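Peptide-binding protein (Photobacterium damsela subsp. piscicida, PDB 6SQX) cleaves bacterial peptidoglycan as a secreted NlpC/P60 endopeptidase, probably by the cysteine-peptidase chemistry of its family. Local coordinates at residues 45-50 and 379-384; 78-83 and 338-343; 351-356 and 469-474. All blocks are in the same frame, centred on the assembly; numbering follows the deposited sequence.

Contact 1 (45-50 and 379-384)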
loop_
_atom_site.group_PDB
_atom_site.type_symbol
_atom_site.label_atom_id
_atom_site.label_comp_id
_atom_site.label_asym_id
_atom_site.label_seq_id
_atom_site.Cartn_x
_atom_site.Cartn_y
_atom_site.Cartn_z
ATOM N N LYS A 45 9.716 1.747 25.451
ATOM C CA LYS A 45 8.962 0.499 25.444
ATOM C C LYS A 45 8.710 -0.005 24.024
ATOM O O LYS A 45 8.795 0.738 23.038
ATOM C CB LYS A 45 7.616 0.661 26.156
ATOM C CG LYS A 45 7.704 0.992 27.657
ATOM C CD LYS A 45 6.304 1.183 28.199
ATOM C CE LYS A 45 6.288 1.729 29.614
ATOM N NZ LYS A 45 4.936 2.254 29.950
ATOM N N ASN A 46 8.384 -1.293 23.942
ATOM C CA ASN A 46 7.868 -1.880 22.716
ATOM C C ASN A 46 6.346 -1.842 22.725
ATOM O O ASN A 46 5.704 -1.979 23.771
ATOM C CB ASN A 46 8.351 -3.321 22.550
ATOM C CG ASN A 46 9.835 -3.407 22.281
ATOM O OD1 ASN A 46 10.418 -2.509 21.685
ATOM N ND2 ASN A 46 10.461 -4.485 22.745
ATOM N N ILE A 47 5.771 -1.669 21.534
ATOM C CA ILE A 47 4.321 -1.516 21.418
ATOM C C ILE A 47 3.609 -2.842 21.669
ATOM O O ILE A 47 2.512 -2.874 22.240
ATOM C CB ILE A 47 3.944 -0.907 20.054
ATOM C CG1 ILE A 47 4.719 0.387 19.843
ATOM C CG2 ILE A 47 2.449 -0.676 19.941
ATOM C CD1 ILE A 47 4.364 1.145 18.587
ATOM N N ILE A 48 4.198 -3.956 21.233
ATOM C CA ILE A 48 3.650 -5.264 21.560
ATOM C C ILE A 48 4.785 -6.139 22.065
ATOM O O ILE A 48 5.962 -5.886 21.795
ATOM C CB ILE A 48 2.882 -5.944 20.398
ATOM C CG1 ILE A 48 3.811 -6.244 19.217
ATOM C CG2 ILE A 48 1.665 -5.097 19.955
ATOM C CD1 ILE A 48 3.975 -5.084 18.269
ATOM N N ASP A 49 4.417 -7.180 22.803
ATOM C CA ASP A 49 5.394 -7.989 23.513
ATOM C C ASP A 49 6.048 -9.023 22.593
ATOM O O ASP A 49 5.703 -9.168 21.412
ATOM C CB ASP A 49 4.779 -8.602 24.769
ATOM C CG ASP A 49 3.623 -9.562 24.475
ATOM O OD1 ASP A 49 3.503 -10.091 23.350
ATOM O OD2 ASP A 49 2.819 -9.798 25.402
ATOM N N LYS A 50 7.010 -9.756 23.164
ATOM C CA LYS A 50 7.826 -10.677 22.380
ATOM C C LYS A 50 6.984 -11.793 21.788
ATOM O O LYS A 50 7.167 -12.169 20.624
ATOM C CB LYS A 50 8.937 -11.273 23.248
ATOM C CG LYS A 50 9.965 -10.272 23.740
ATOM C CD LYS A 50 10.847 -9.753 22.619
ATOM C CE LYS A 50 11.909 -8.785 23.151
ATOM N NZ LYS A 50 12.766 -8.211 22.059
ATOM N N PRO A 379 -3.459 2.532 20.541
ATOM C CA PRO A 379 -2.700 3.441 19.667
ATOM C C PRO A 379 -1.553 2.706 19.000
ATOM O O PRO A 379 -0.865 1.889 19.625
ATOM C CB PRO A 379 -2.181 4.520 20.634
ATOM C CG PRO A 379 -3.226 4.539 21.749
ATOM C CD PRO A 379 -3.633 3.075 21.903
ATOM N N PHE A 380 -1.384 2.982 17.710
ATOM C CA PHE A 380 -0.361 2.410 16.843
ATOM C C PHE A 380 -0.667 0.983 16.420
ATOM O O PHE A 380 0.117 0.416 15.630
ATOM C CB PHE A 380 1.070 2.498 17.409
ATOM C CG PHE A 380 1.529 3.920 17.657
ATOM C CD1 PHE A 380 2.168 4.666 16.658
ATOM C CD2 PHE A 380 1.325 4.519 18.885
ATOM C CE1 PHE A 380 2.575 5.979 16.886
ATOM C CE2 PHE A 380 1.734 5.828 19.121
ATOM C CZ PHE A 380 2.369 6.555 18.123
ATOM N N MET A 381 -1.790 0.392 16.876
ATOM C CA MET A 381 -2.113 -0.993 16.565
ATOM C C MET A 381 -3.574 -1.167 16.174
ATOM O O MET A 381 -4.079 -2.296 16.228
ATOM C CB MET A 381 -1.741 -1.912 17.753
ATOM C CG MET A 381 -0.249 -2.122 17.876
ATOM S SD MET A 381 0.431 -3.094 16.493
ATOM C CE MET A 381 2.111 -2.499 16.510
ATOM N N THR A 382 -4.275 -0.096 15.821
ATOM C CA THR A 382 -5.681 -0.176 15.434
ATOM C C THR A 382 -5.865 0.588 14.148
ATOM O O THR A 382 -5.403 1.722 14.047
ATOM C CB THR A 382 -6.552 0.486 16.504
ATOM O OG1 THR A 382 -6.249 -0.087 17.785
ATOM C CG2 THR A 382 -8.044 0.281 16.194
ATOM N N LEU A 383 -6.537 -0.000 13.173
ATOM C CA LEU A 383 -6.864 0.678 11.936
ATOM C C LEU A 383 -8.262 1.267 12.064
ATOM O O LEU A 383 -9.186 0.594 12.531
ATOM C CB LEU A 383 -6.857 -0.323 10.776
ATOM C CG LEU A 383 -5.616 -1.203 10.609
ATOM C CD1 LEU A 383 -5.701 -2.077 9.371
ATOM C CD2 LEU A 383 -4.349 -0.312 10.534
ATOM N N VAL A 384 -8.433 2.513 11.656
ATOM C CA VAL A 384 -9.748 3.140 11.556
ATOM C C VAL A 384 -10.075 3.288 10.081
ATOM O O VAL A 384 -9.286 3.873 9.330
ATOM C CB VAL A 384 -9.789 4.515 12.253
ATOM C CG1 VAL A 384 -11.256 4.980 12.405
ATOM C CG2 VAL A 384 -9.111 4.439 13.618
#
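Ile47 and Met381 bury more surface in this contact than any other residues, and they meet through the CG2 methyl of the isoleucine, 3.7 Å from Met381 CG. That methyl also lies 3.9 Å from Met381 CE, because the methionine chain bends at chi2 (-68°) and brings its end back beside the isoleucine. The other branch of Ile47 works separately. With CG1 anti to the carbonyl carbon (chi1 -54°) and the chain then extended, CD1 reaches Phe380, 3.8 Å from its CB, and the two side chains cross at about a right angle. Ile48 comes in beside them and sets its CD1 3.6 Å from Met381 CE, so the thioether methyl is touched by both isoleucines. Around this group, Phe301 of helix 298-308 packs on Ile47 and Met381, while Ile305 of the same helix touches Phe380. The arrangement joins the loop leading into helix 50-64 to the residues just before strand 382-387, within the NlpC/P60 family region. No hydrogen bond or salt bridge crosses between the two segments; their association rests on van der Waals contact and the exclusion of water from branched, aromatic and thioether side chains.

Contact 2 (78-83 and 338-343)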
loop_
_atom_site.group_PDB
_atom_site.type_symbol
_atom_site.label_atom_id
_atom_site.label_comp_id
_atom_site.label_asym_id
_atom_site.label_seq_id
_atom_site.Cartn_x
_atom_site.Cartn_y
_atom_site.Cartn_z
ATOM N N TYR A 78 -5.036 -14.936 -4.270
ATOM C CA TYR A 78 -5.630 -14.614 -2.974
ATOM C C TYR A 78 -5.266 -13.190 -2.570
ATOM O O TYR A 78 -4.087 -12.874 -2.489
ATOM C CB TYR A 78 -5.071 -15.552 -1.900
ATOM C CG TYR A 78 -5.520 -16.978 -2.092
ATOM C CD1 TYR A 78 -4.924 -17.799 -3.064
ATOM C CD2 TYR A 78 -6.553 -17.510 -1.315
ATOM C CE1 TYR A 78 -5.369 -19.128 -3.264
ATOM C CE2 TYR A 78 -6.986 -18.834 -1.485
ATOM C CZ TYR A 78 -6.414 -19.623 -2.469
ATOM O OH TYR A 78 -6.848 -20.926 -2.644
ATOM N N TYR A 79 -6.255 -12.361 -2.218
ATOM C CA TYR A 79 -5.874 -11.105 -1.551
ATOM C C TYR A 79 -5.247 -11.365 -0.195
ATOM O O TYR A 79 -4.435 -10.551 0.272
ATOM C CB TYR A 79 -7.095 -10.182 -1.379
ATOM C CG TYR A 79 -7.593 -9.684 -2.690
ATOM C CD1 TYR A 79 -6.894 -8.704 -3.398
ATOM C CD2 TYR A 79 -8.770 -10.196 -3.252
ATOM C CE1 TYR A 79 -7.330 -8.262 -4.638
ATOM C CE2 TYR A 79 -9.233 -9.731 -4.495
ATOM C CZ TYR A 79 -8.503 -8.751 -5.178
ATOM O OH TYR A 79 -8.906 -8.296 -6.416
ATOM N N VAL A 80 -5.624 -12.444 0.483
ATOM C CA VAL A 80 -5.036 -12.853 1.753
ATOM C C VAL A 80 -4.638 -14.319 1.598
ATOM O O VAL A 80 -5.523 -15.199 1.590
ATOM C CB VAL A 80 -6.037 -12.645 2.908
ATOM C CG1 VAL A 80 -5.457 -13.170 4.249
ATOM C CG2 VAL A 80 -6.424 -11.150 2.991
ATOM N N PRO A 81 -3.362 -14.638 1.394
ATOM C CA PRO A 81 -2.962 -16.034 1.134
ATOM C C PRO A 81 -3.559 -16.973 2.164
ATOM O O PRO A 81 -3.619 -16.679 3.359
ATOM C CB PRO A 81 -1.427 -15.982 1.240
ATOM C CG PRO A 81 -1.101 -14.631 0.732
ATOM C CD PRO A 81 -2.228 -13.701 1.267
ATOM N N ASN A 82 -4.067 -18.100 1.671
ATOM C CA ASN A 82 -4.644 -19.198 2.452
ATOM C C ASN A 82 -6.007 -18.892 3.037
ATOM O O ASN A 82 -6.605 -19.794 3.656
ATOM C CB ASN A 82 -3.726 -19.723 3.570
ATOM C CG ASN A 82 -2.447 -20.329 3.041
ATOM O OD1 ASN A 82 -1.324 -20.028 3.531
ATOM N ND2 ASN A 82 -2.583 -21.186 2.029
ATOM N N ASN A 83 -6.567 -17.708 2.827
ATOM C CA ASN A 83 -7.929 -17.439 3.258
ATOM C C ASN A 83 -8.809 -17.559 2.018
ATOM O O ASN A 83 -8.803 -16.686 1.155
ATOM C CB ASN A 83 -8.051 -16.058 3.917
ATOM C CG ASN A 83 -9.445 -15.841 4.471
ATOM O OD1 ASN A 83 -10.405 -16.333 3.890
ATOM N ND2 ASN A 83 -9.566 -15.153 5.601
ATOM N N TRP A 338 2.247 -8.110 8.636
ATOM C CA TRP A 338 1.743 -8.203 7.270
ATOM C C TRP A 338 0.306 -7.712 7.227
ATOM O O TRP A 338 -0.551 -8.256 7.946
ATOM C CB TRP A 338 1.758 -9.662 6.789
ATOM C CG TRP A 338 1.593 -9.792 5.298
ATOM C CD1 TRP A 338 2.593 -9.756 4.349
ATOM C CD2 TRP A 338 0.357 -9.970 4.576
ATOM N NE1 TRP A 338 2.050 -9.904 3.094
ATOM C CE2 TRP A 338 0.678 -10.024 3.205
ATOM C CE3 TRP A 338 -0.987 -10.103 4.967
ATOM C CZ2 TRP A 338 -0.288 -10.188 2.212
ATOM C CZ3 TRP A 338 -1.957 -10.281 3.976
ATOM C CH2 TRP A 338 -1.608 -10.317 2.617
ATOM N N LEU A 339 0.038 -6.736 6.353
ATOM C CA LEU A 339 -1.312 -6.294 6.029
ATOM C C LEU A 339 -1.594 -6.574 4.562
ATOM O O LEU A 339 -0.688 -6.521 3.721
ATOM C CB LEU A 339 -1.433 -4.765 6.223
ATOM C CG LEU A 339 -1.246 -4.219 7.642
ATOM C CD1 LEU A 339 -1.579 -2.713 7.690
ATOM C CD2 LEU A 339 -2.012 -4.989 8.715
ATOM N N PRO A 340 -2.859 -6.834 4.212
ATOM C CA PRO A 340 -3.215 -6.909 2.784
ATOM C C PRO A 340 -3.112 -5.578 2.075
ATOM O O PRO A 340 -2.898 -4.555 2.726
ATOM C CB PRO A 340 -4.654 -7.441 2.775
ATOM C CG PRO A 340 -5.110 -7.440 4.167
ATOM C CD PRO A 340 -3.967 -7.168 5.114
ATOM N N ARG A 341 -3.326 -5.557 0.769
ATOM C CA ARG A 341 -3.052 -4.368 -0.030
ATOM C C ARG A 341 -4.070 -3.247 0.180
ATOM O O ARG A 341 -3.692 -2.060 0.263
ATOM C CB ARG A 341 -3.011 -4.756 -1.500
ATOM C CG ARG A 341 -3.031 -3.565 -2.466
ATOM C CD ARG A 341 -1.737 -2.762 -2.389
ATOM N NE ARG A 341 -1.797 -1.607 -3.284
ATOM C CZ ARG A 341 -2.165 -0.383 -2.905
ATOM N NH1 ARG A 341 -2.544 -0.170 -1.658
ATOM N NH2 ARG A 341 -2.144 0.601 -3.779
ATOM N N SER A 342 -5.371 -3.558 0.178
ATOM C CA SER A 342 -6.385 -2.518 0.101
ATOM C C SER A 342 -7.140 -2.335 1.413
ATOM O O SER A 342 -7.158 -3.203 2.295
ATOM C CB SER A 342 -7.345 -2.776 -1.064
ATOM O OG SER A 342 -6.606 -2.832 -2.287
ATOM N N SER A 343 -7.786 -1.167 1.523
ATOM C CA SER A 343 -8.450 -0.794 2.782
ATOM C C SER A 343 -9.522 -1.790 3.211
ATOM O O SER A 343 -9.637 -2.081 4.411
ATOM C CB SER A 343 -9.031 0.630 2.724
ATOM O OG SER A 343 -10.045 0.738 1.731
HETATM O O HOH W 1 -4.032 -8.072 -0.670
#
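Val80 and Pro340 are the pair whose CA atoms come nearest, 6.3 Å apart, with Val80 opening a type II beta turn that Asn83 N closes by bonding to Val80 O. Beside the turn, Trp338 presents the far corner of its six-membered ring. CG of Trp338 stands opposite the backbone N (chi1 -165°), which sends the indole toward the 78-83 segment, and CH2 ends 3.7 Å from Pro81 CD. The same corner meets Tyr79 O, 3.7 Å from CH2 and in the plane of the indole, so the carbonyl faces the ring edge. At its polar end the indole is held by Gln204, which accepts a hydrogen bond from NE1. This is a loop-to-loop junction: the connection between strands 76-78 and 87-89 packs against the one between helices 326-334 and 343-349 of the NlpC/P60 region. Val80 and Pro340 lie side by side and point the same way, with Val80 CG2 4.1 Å from Pro340 CG. A water bridges the backbones, donating to Tyr79 O at 2.7 Å and accepting from Arg341 N at 3.0 Å; it thereby links two polar groups that make no direct bond to each other. The side chain of Arg341 leads away, to a salt bridge with Asp323 and hydrogen bonds to Ser179 OG and Leu178 O.

Contact 3 (351-356 and 469-474)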
loop_
_atom_site.group_PDB
_atom_site.type_symbol
_atom_site.label_atom_id
_atom_site.label_comp_id
_atom_site.label_asym_id
_atom_site.label_seq_id
_atom_site.Cartn_x
_atom_site.Cartn_y
_atom_site.Cartn_z
ATOM N N GLY A 351 -7.718 -8.170 11.285
ATOM C CA GLY A 351 -8.189 -8.393 12.639
ATOM C C GLY A 351 -9.691 -8.517 12.585
ATOM O O GLY A 351 -10.270 -8.521 11.505
ATOM N N GLN A 352 -10.313 -8.623 13.762
ATOM C CA GLN A 352 -11.769 -8.665 13.873
ATOM C C GLN A 352 -12.318 -7.246 13.726
ATOM O O GLN A 352 -12.095 -6.397 14.593
ATOM C CB GLN A 352 -12.137 -9.233 15.240
ATOM C CG GLN A 352 -13.569 -9.043 15.603
ATOM C CD GLN A 352 -14.481 -9.820 14.701
ATOM O OE1 GLN A 352 -14.433 -11.054 14.677
ATOM N NE2 GLN A 352 -15.338 -9.106 13.959
ATOM N N ILE A 353 -13.055 -6.992 12.643
ATOM C CA ILE A 353 -13.601 -5.659 12.413
ATOM C C ILE A 353 -14.698 -5.366 13.428
ATOM O O ILE A 353 -15.482 -6.249 13.812
ATOM C CB ILE A 353 -14.121 -5.520 10.972
ATOM C CG1 ILE A 353 -14.342 -4.047 10.627
ATOM C CG2 ILE A 353 -15.420 -6.325 10.748
ATOM C CD1 ILE A 353 -14.563 -3.819 9.138
ATOM N N TYR A 354 -14.750 -4.124 13.885
ATOM C CA TYR A 354 -15.814 -3.617 14.739
ATOM C C TYR A 354 -16.473 -2.473 13.984
ATOM O O TYR A 354 -15.879 -1.392 13.842
ATOM C CB TYR A 354 -15.249 -3.143 16.077
ATOM C CG TYR A 354 -16.293 -2.546 16.976
ATOM C CD1 TYR A 354 -17.364 -3.309 17.433
ATOM C CD2 TYR A 354 -16.217 -1.217 17.369
ATOM C CE1 TYR A 354 -18.323 -2.757 18.248
ATOM C CE2 TYR A 354 -17.179 -0.657 18.197
ATOM C CZ TYR A 354 -18.233 -1.431 18.623
ATOM O OH TYR A 354 -19.190 -0.893 19.454
ATOM N N SER A 355 -17.691 -2.701 13.502
ATOM C CA SER A 355 -18.419 -1.701 12.731
ATOM C C SER A 355 -19.228 -0.791 13.649
ATOM O O SER A 355 -19.997 -1.258 14.501
ATOM C CB SER A 355 -19.353 -2.365 11.720
ATOM O OG SER A 355 -20.324 -1.437 11.242
ATOM N N MET A 356 -19.087 0.514 13.441
ATOM C CA MET A 356 -19.834 1.531 14.170
ATOM C C MET A 356 -20.897 2.168 13.284
ATOM O O MET A 356 -21.313 3.304 13.516
ATOM C CB MET A 356 -18.876 2.574 14.747
ATOM C CG MET A 356 -18.140 2.064 15.971
ATOM S SD MET A 356 -16.731 3.070 16.457
ATOM C CE MET A 356 -15.478 2.284 15.457
ATOM N N ASN A 469 -15.271 2.017 11.075
ATOM C CA ASN A 469 -14.893 0.751 11.702
ATOM C C ASN A 469 -13.553 0.903 12.391
ATOM O O ASN A 469 -12.735 1.720 11.996
ATOM C CB ASN A 469 -14.698 -0.395 10.693
ATOM C CG ASN A 469 -15.754 -0.408 9.611
ATOM O OD1 ASN A 469 -16.903 -0.778 9.868
ATOM N ND2 ASN A 469 -15.393 0.010 8.403
ATOM N N THR A 470 -13.315 0.090 13.405
ATOM C CA THR A 470 -11.991 -0.085 13.971
ATOM C C THR A 470 -11.598 -1.550 13.868
ATOM O O THR A 470 -12.449 -2.445 14.016
ATOM C CB THR A 470 -11.902 0.369 15.446
ATOM O OG1 THR A 470 -12.884 -0.320 16.224
ATOM C CG2 THR A 470 -12.101 1.883 15.561
ATOM N N THR A 471 -10.314 -1.805 13.633
ATOM C CA THR A 471 -9.785 -3.165 13.534
ATOM C C THR A 471 -8.488 -3.234 14.332
ATOM O O THR A 471 -7.497 -2.599 13.960
ATOM C CB THR A 471 -9.533 -3.530 12.062
ATOM O OG1 THR A 471 -10.715 -3.286 11.277
ATOM C CG2 THR A 471 -9.070 -4.998 11.927
ATOM N N LEU A 472 -8.463 -4.013 15.404
ATOM C CA LEU A 472 -7.219 -4.230 16.136
ATOM C C LEU A 472 -6.299 -5.140 15.336
ATOM O O LEU A 472 -6.744 -6.139 14.773
ATOM C CB LEU A 472 -7.532 -4.961 17.443
ATOM C CG LEU A 472 -8.207 -4.177 18.543
ATOM C CD1 LEU A 472 -8.417 -5.105 19.769
ATOM C CD2 LEU A 472 -7.360 -2.991 18.889
ATOM N N LEU A 473 -4.998 -4.858 15.354
ATOM C CA LEU A 473 -4.023 -5.715 14.700
ATOM C C LEU A 473 -3.446 -6.772 15.631
ATOM O O LEU A 473 -2.875 -7.758 15.151
ATOM C CB LEU A 473 -2.864 -4.879 14.165
ATOM C CG LEU A 473 -3.260 -3.820 13.147
ATOM C CD1 LEU A 473 -1.994 -3.097 12.711
ATOM C CD2 LEU A 473 -3.949 -4.458 11.927
ATOM N N THR A 474 -3.605 -6.609 16.937
ATOM C CA THR A 474 -2.901 -7.422 17.922
ATOM C C THR A 474 -3.293 -8.891 17.883
ATOM O O THR A 474 -2.643 -9.705 18.556
ATOM C CB THR A 474 -3.107 -6.816 19.306
ATOM O OG1 THR A 474 -4.498 -6.505 19.486
ATOM C CG2 THR A 474 -2.279 -5.530 19.440
HETATM O O HOH W 2 -8.619 -8.439 16.033
HETATM O O HOH W 3 -10.817 -5.276 16.291
HETATM O O HOH W 4 -19.353 0.158 9.151
#
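Tyr354 and Thr470 form the antiparallel hydrogen-bonded pair that joins these strands. Tyr354 N donates to Thr470 O at 2.9 Å, nearly in line with the carbonyl, and Thr470 N returns a bond to Tyr354 O at 3.0 Å. Beyond this pair, toward Gly351, a water spans Gln352 N and Leu472 O; a second water, near Gln352 O and Leu472 N, sits too close to the carbonyl oxygen for its bridge to be trusted. Another links Ser355 OG to Asn469 OD1 at the other end. Gly351 CA approaches Leu472 O at 3.4 Å in a nearly straight CA-H...O contact.

Side-chain contacts divide between the two faces of the sheet. On one, Ile353 lays its CD1 3.6 Å from Asn469 CG; CG1 anti to the backbone N (chi1 -165°) carries CD1 across to the asparagine, and the two side chains cross at a slant. The amide nitrogen of Asn469 is turned to Ser385 OG, and Thr471 OG1 bonds to Ala347 O. On the opposite face, Tyr354 and Thr470 run side by side, and Thr470 OG1 sits in the plane of the tyrosine ring at its edge, 3.6 Å from CD2. Met356 crosses to the same threonine, its CE pressed to 3.4 Å from Thr470 CG2, tighter than usual for two methyls.

Strand 353-355 is an outermost strand of the six-stranded antiparallel sheet, with 382-387 flanking 467-472 on its other side. Helix 343-349 packs on Ile353, and helix 361-370 packs on Tyr354, Met356 and Thr470.

In the fold
Contacts 1 and 3 share one antiparallel sheet, their centres 14 Å apart: strands 382-387 and 467-472 are neighbours in it, and Met381 O and Leu473 N probably hydrogen-bond where the two contacts touch. Contact 2 lies off this sheet, its centre 20 Å from contact 1 and 15 Å from contact 3, which it meets through Leu339 and Leu473. Along the chain, contact 2 falls wholly between the segments of contact 1 and closes before contact 3 opens, whereas contacts 1 and 3 interleave. N-terminal segments 45-50 and 78-83 thus pack against the NlpC/P60 region, while contact 3 brings the near-C-terminal strand 467-472 into its sheet, tying both ends of the chain to that region.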